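Local atomic coordinates of ubiquitin (Sulfolobus solfataricus, PDB entry 4WWM), a protein that is a ubiquitin-like modifier of the Urm1 family, probably conjugated to other proteins and linked to the archaeal proteasome pathway. Residues Leu47-Asp59 and Leu68-Asn80. Numbering follows the deposited sequence.
Sequences LKSGILILINGKD and LNDNDIIEIIPIN
L54 lays its CD1 methyl against CD1 of I77, 3.7 Å away, and the two side chains meet obliquely. L52 continues this face: its CD1 lies 3.8 Å from CG2 of I79, and the side chains cross at about a right angle. On the opposite face I51 and I76 run side by side, as do I53 and I74. In each pair the CG2 methyls touch; those of I53 and I74 are 3.6 Å apart. In I53 CG1 lies beside the backbone N (chi1 -57°), leaving CG2 anti to that N and facing I74.

Strands 51-55 and 73-78 are antiparallel. L52 with I77 and L54 with E75 are hydrogen-bonded pairs. The bond from L52 N to I77 O is nearly straight (176°).

Past the strand end, N56 N still donates to I73 O, and N56 OD1 accepts from I73 N at 2.9 Å. Its ND2 donates to D72 OD1 at 2.8 Å, meeting the carboxylate from above its plane. D72 OD2 accepts from N69 N at 2.8 Å. An alanine for D72 would probably leave N56 ND2 and N69 N without this acceptor, and the N56 amide held across the contact by I73 N alone. By the I55-K58 type I' turn a water accepts from G57 N, with I73 O and E75 OE2 within hydrogen-bonding distance.

The pair belongs to the mixed sheet of a ubiquitin-like (beta-grasp) fold. The face with I53, I74 and I76 packs on helix 26-33, through V29 and L30. Strand 3-6 runs parallel to strand 73-78 on its other edge, and helix 10-14 touches I76 and P78.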
loop_
_atom_site.group_PDB
_atom_site.type_symbol
_atom_site.label_atom_id
_atom_site.label_comp_id
_atom_site.label_asym_id
_atom_site.label_seq_id
_atom_site.Cartn_x
_atom_site.Cartn_y
_atom_site.Cartn_z
ATOM N N LEU A 47 -6.181 7.657 -1.629
ATOM C CA LEU A 47 -6.479 6.267 -1.957
ATOM C C LEU A 47 -7.785 6.149 -2.724
ATOM O O LEU A 47 -8.761 6.828 -2.413
ATOM C CB LEU A 47 -6.565 5.420 -0.688
ATOM C CG LEU A 47 -5.289 4.756 -0.179
ATOM C CD1 LEU A 47 -5.563 4.147 1.182
ATOM C CD2 LEU A 47 -4.801 3.695 -1.151
ATOM N N LYS A 48 -7.803 5.286 -3.732
ATOM C CA LYS A 48 -9.031 5.034 -4.470
ATOM C C LYS A 48 -9.976 4.212 -3.609
ATOM O O LYS A 48 -9.550 3.548 -2.665
ATOM C CB LYS A 48 -8.750 4.307 -5.782
ATOM C CG LYS A 48 -8.004 5.135 -6.810
ATOM C CD LYS A 48 -7.860 4.369 -8.110
ATOM C CE LYS A 48 -7.005 5.119 -9.112
ATOM N NZ LYS A 48 -6.952 4.408 -10.416
ATOM N N SER A 49 -11.262 4.261 -3.927
ATOM C CA SER A 49 -12.233 3.447 -3.214
ATOM C C SER A 49 -12.024 1.984 -3.585
ATOM O O SER A 49 -11.454 1.674 -4.631
ATOM C CB SER A 49 -13.662 3.888 -3.538
ATOM O OG SER A 49 -13.983 3.630 -4.890
ATOM N N GLY A 50 -12.472 1.088 -2.716
ATOM C CA GLY A 50 -12.338 -0.333 -2.962
ATOM C C GLY A 50 -10.933 -0.836 -2.702
ATOM O O GLY A 50 -10.604 -1.958 -3.076
ATOM N N ILE A 51 -10.103 -0.003 -2.074
ATOM C CA ILE A 51 -8.768 -0.413 -1.644
ATOM C C ILE A 51 -8.615 -0.242 -0.140
ATOM O O ILE A 51 -8.827 0.844 0.398
ATOM C CB ILE A 51 -7.657 0.391 -2.341
ATOM C CG1 ILE A 51 -7.758 0.234 -3.859
ATOM C CG2 ILE A 51 -6.278 -0.070 -1.848
ATOM C CD1 ILE A 51 -6.819 1.125 -4.621
ATOM N N LEU A 52 -8.232 -1.326 0.525
ATOM C CA LEU A 52 -7.958 -1.305 1.955
ATOM C C LEU A 52 -6.484 -1.574 2.187
ATOM O O LEU A 52 -5.847 -2.273 1.394
ATOM C CB LEU A 52 -8.806 -2.349 2.677
ATOM C CG LEU A 52 -10.308 -2.252 2.419
ATOM C CD1 LEU A 52 -11.017 -3.395 3.106
ATOM C CD2 LEU A 52 -10.856 -0.916 2.895
ATOM N N ILE A 53 -5.947 -1.015 3.265
ATOM C CA ILE A 53 -4.556 -1.249 3.626
ATOM C C ILE A 53 -4.464 -1.760 5.054
ATOM O O ILE A 53 -4.993 -1.145 5.983
ATOM C CB ILE A 53 -3.699 0.023 3.479
ATOM C CG1 ILE A 53 -3.795 0.557 2.047
ATOM C CG2 ILE A 53 -2.246 -0.271 3.849
ATOM C CD1 ILE A 53 -2.978 1.807 1.802
ATOM N N LEU A 54 -3.794 -2.896 5.211
ATOM C CA LEU A 54 -3.491 -3.438 6.524
ATOM C C LEU A 54 -2.015 -3.228 6.821
ATOM O O LEU A 54 -1.164 -3.442 5.959
ATOM C CB LEU A 54 -3.838 -4.926 6.601
ATOM C CG LEU A 54 -5.297 -5.305 6.342
ATOM C CD1 LEU A 54 -5.481 -6.809 6.472
ATOM C CD2 LEU A 54 -6.233 -4.564 7.285
ATOM N N ILE A 55 -1.727 -2.783 8.037
ATOM C CA ILE A 55 -0.364 -2.732 8.536
ATOM C C ILE A 55 -0.268 -3.730 9.680
ATOM O O ILE A 55 -0.899 -3.549 10.721
ATOM C CB ILE A 55 0.026 -1.323 9.012
ATOM C CG1 ILE A 55 -0.114 -0.324 7.858
ATOM C CG2 ILE A 55 1.452 -1.321 9.548
ATOM C CD1 ILE A 55 0.065 1.132 8.254
ATOM N N ASN A 56 0.507 -4.790 9.470
ATOM C CA ASN A 56 0.601 -5.886 10.428
ATOM C C ASN A 56 -0.778 -6.411 10.816
ATOM O O ASN A 56 -1.037 -6.704 11.981
ATOM C CB ASN A 56 1.370 -5.442 11.673
ATOM C CG ASN A 56 2.791 -5.011 11.357
ATOM O OD1 ASN A 56 3.433 -5.562 10.464
ATOM N ND2 ASN A 56 3.286 -4.017 12.084
ATOM N N GLY A 57 -1.663 -6.505 9.828
ATOM C CA GLY A 57 -2.963 -7.126 10.013
ATOM C C GLY A 57 -4.064 -6.191 10.481
ATOM O O GLY A 57 -5.215 -6.614 10.614
ATOM N N LYS A 58 -3.720 -4.927 10.724
ATOM C CA LYS A 58 -4.675 -3.945 11.239
ATOM C C LYS A 58 -4.887 -2.795 10.258
ATOM O O LYS A 58 -3.964 -2.400 9.548
ATOM C CB LYS A 58 -4.196 -3.391 12.584
ATOM C CG LYS A 58 -4.024 -4.442 13.671
ATOM C CD LYS A 58 -3.441 -3.829 14.935
ATOM C CE LYS A 58 -3.222 -4.870 16.019
ATOM N NZ LYS A 58 -2.718 -4.256 17.279
ATOM N N ASP A 59 -6.103 -2.257 10.234
ATOM C CA ASP A 59 -6.449 -1.152 9.340
ATOM C C ASP A 59 -5.504 0.041 9.503
ATOM O O ASP A 59 -5.236 0.493 10.619
ATOM C CB ASP A 59 -7.890 -0.705 9.586
ATOM C CG ASP A 59 -8.370 0.295 8.552
ATOM O OD1 ASP A 59 -8.165 1.507 8.762
ATOM O OD2 ASP A 59 -8.946 -0.130 7.530
ATOM N N LEU A 68 6.609 4.046 10.169
ATOM C CA LEU A 68 6.623 2.620 9.896
ATOM C C LEU A 68 7.970 2.049 10.325
ATOM O O LEU A 68 9.001 2.710 10.199
ATOM C CB LEU A 68 6.371 2.344 8.413
ATOM C CG LEU A 68 5.032 2.818 7.846
ATOM C CD1 LEU A 68 5.060 2.771 6.333
ATOM C CD2 LEU A 68 3.901 1.963 8.384
ATOM N N ASN A 69 7.952 0.831 10.849
ATOM C CA ASN A 69 9.182 0.133 11.187
ATOM C C ASN A 69 9.580 -0.778 10.034
ATOM O O ASN A 69 8.722 -1.275 9.306
ATOM C CB ASN A 69 9.011 -0.653 12.483
ATOM C CG ASN A 69 8.692 0.246 13.665
ATOM O OD1 ASN A 69 9.106 1.408 13.705
ATOM N ND2 ASN A 69 7.949 -0.283 14.628
ATOM N N ASP A 70 10.882 -0.977 9.867
ATOM C CA ASP A 70 11.424 -1.705 8.722
ATOM C C ASP A 70 10.801 -3.086 8.526
ATOM O O ASP A 70 10.739 -3.585 7.401
ATOM C CB ASP A 70 12.941 -1.854 8.870
ATOM C CG ASP A 70 13.694 -0.589 8.499
ATOM O OD1 ASP A 70 13.048 0.466 8.313
ATOM O OD2 ASP A 70 14.938 -0.650 8.399
ATOM N N ASN A 71 10.342 -3.697 9.614
ATOM C CA ASN A 71 9.795 -5.049 9.557
ATOM C C ASN A 71 8.266 -5.086 9.471
ATOM O O ASN A 71 7.661 -6.149 9.599
ATOM C CB ASN A 71 10.262 -5.851 10.774
ATOM C CG ASN A 71 11.767 -6.064 10.792
ATOM O OD1 ASN A 71 12.445 -5.895 9.775
ATOM N ND2 ASN A 71 12.296 -6.442 11.949
ATOM N N ASP A 72 7.640 -3.934 9.252
ATOM C CA ASP A 72 6.186 -3.887 9.103
ATOM C C ASP A 72 5.746 -4.543 7.800
ATOM O O ASP A 72 6.441 -4.467 6.788
ATOM C CB ASP A 72 5.674 -2.445 9.146
ATOM C CG ASP A 72 5.653 -1.865 10.551
ATOM O OD1 ASP A 72 5.670 -2.641 11.531
ATOM O OD2 ASP A 72 5.605 -0.622 10.670
ATOM N N ILE A 73 4.580 -5.180 7.840
ATOM C CA ILE A 73 3.996 -5.808 6.665
ATOM C C ILE A 73 2.758 -5.034 6.235
ATOM O O ILE A 73 1.783 -4.938 6.981
ATOM C CB ILE A 73 3.626 -7.277 6.933
ATOM C CG1 ILE A 73 4.875 -8.066 7.345
ATOM C CG2 ILE A 73 2.984 -7.895 5.691
ATOM C CD1 ILE A 73 4.594 -9.488 7.786
ATOM N N ILE A 74 2.815 -4.487 5.025
ATOM C CA ILE A 74 1.727 -3.692 4.471
ATOM C C ILE A 74 0.980 -4.485 3.404
ATOM O O ILE A 74 1.541 -4.802 2.361
ATOM C CB ILE A 74 2.253 -2.381 3.856
ATOM C CG1 ILE A 74 3.005 -1.568 4.914
ATOM C CG2 ILE A 74 1.102 -1.570 3.273
ATOM C CD1 ILE A 74 3.780 -0.392 4.354
ATOM N N GLU A 75 -0.286 -4.796 3.662
ATOM C CA GLU A 75 -1.103 -5.525 2.695
ATOM C C GLU A 75 -2.058 -4.569 2.000
ATOM O O GLU A 75 -2.807 -3.852 2.660
ATOM C CB GLU A 75 -1.896 -6.644 3.373
ATOM C CG GLU A 75 -1.043 -7.720 4.014
ATOM C CD GLU A 75 -1.878 -8.755 4.736
ATOM O OE1 GLU A 75 -2.744 -9.376 4.087
ATOM O OE2 GLU A 75 -1.675 -8.941 5.954
ATOM N N ILE A 76 -2.022 -4.558 0.670
ATOM C CA ILE A 76 -2.933 -3.733 -0.113
ATOM C C ILE A 76 -3.975 -4.648 -0.748
ATOM O O ILE A 76 -3.652 -5.502 -1.576
ATOM C CB ILE A 76 -2.190 -2.915 -1.184
ATOM C CG1 ILE A 76 -1.034 -2.144 -0.538
ATOM C CG2 ILE A 76 -3.150 -1.945 -1.865
ATOM C CD1 ILE A 76 -0.157 -1.410 -1.520
ATOM N N ILE A 77 -5.226 -4.459 -0.337
ATOM C CA ILE A 77 -6.307 -5.386 -0.648
ATOM C C ILE A 77 -7.454 -4.693 -1.378
ATOM O O ILE A 77 -8.061 -3.764 -0.840
ATOM C CB ILE A 77 -6.866 -6.031 0.637
ATOM C CG1 ILE A 77 -5.733 -6.669 1.446
ATOM C CG2 ILE A 77 -7.937 -7.063 0.294
ATOM C CD1 ILE A 77 -6.147 -7.148 2.821
ATOM N N PRO A 78 -7.771 -5.147 -2.603
ATOM C CA PRO A 78 -8.951 -4.594 -3.272
ATOM C C PRO A 78 -10.244 -5.281 -2.824
ATOM O O PRO A 78 -10.231 -6.484 -2.563
ATOM C CB PRO A 78 -8.667 -4.861 -4.749
ATOM C CG PRO A 78 -7.858 -6.104 -4.742
ATOM C CD PRO A 78 -7.030 -6.073 -3.481
ATOM N N ILE A 79 -11.331 -4.520 -2.722
ATOM C CA ILE A 79 -12.638 -5.077 -2.373
ATOM C C ILE A 79 -13.719 -4.577 -3.326
ATOM O O ILE A 79 -13.541 -3.560 -3.996
ATOM C CB ILE A 79 -13.045 -4.716 -0.933
ATOM C CG1 ILE A 79 -13.024 -3.198 -0.738
ATOM C CG2 ILE A 79 -12.114 -5.385 0.058
ATOM C CD1 ILE A 79 -13.769 -2.735 0.482
ATOM N N ASN A 80 -14.840 -5.290 -3.373
ATOM C CA ASN A 80 -15.970 -4.888 -4.203
ATOM C C ASN A 80 -16.816 -3.819 -3.520
ATOM O O ASN A 80 -17.912 -4.096 -3.033
ATOM C CB ASN A 80 -16.834 -6.103 -4.544
ATOM C CG ASN A 80 -16.090 -7.128 -5.373
ATOM O OD1 ASN A 80 -15.885 -8.262 -4.942
ATOM N ND2 ASN A 80 -15.675 -6.731 -6.570
HETATM O O HOH W 1 -0.570 -6.514 7.139
#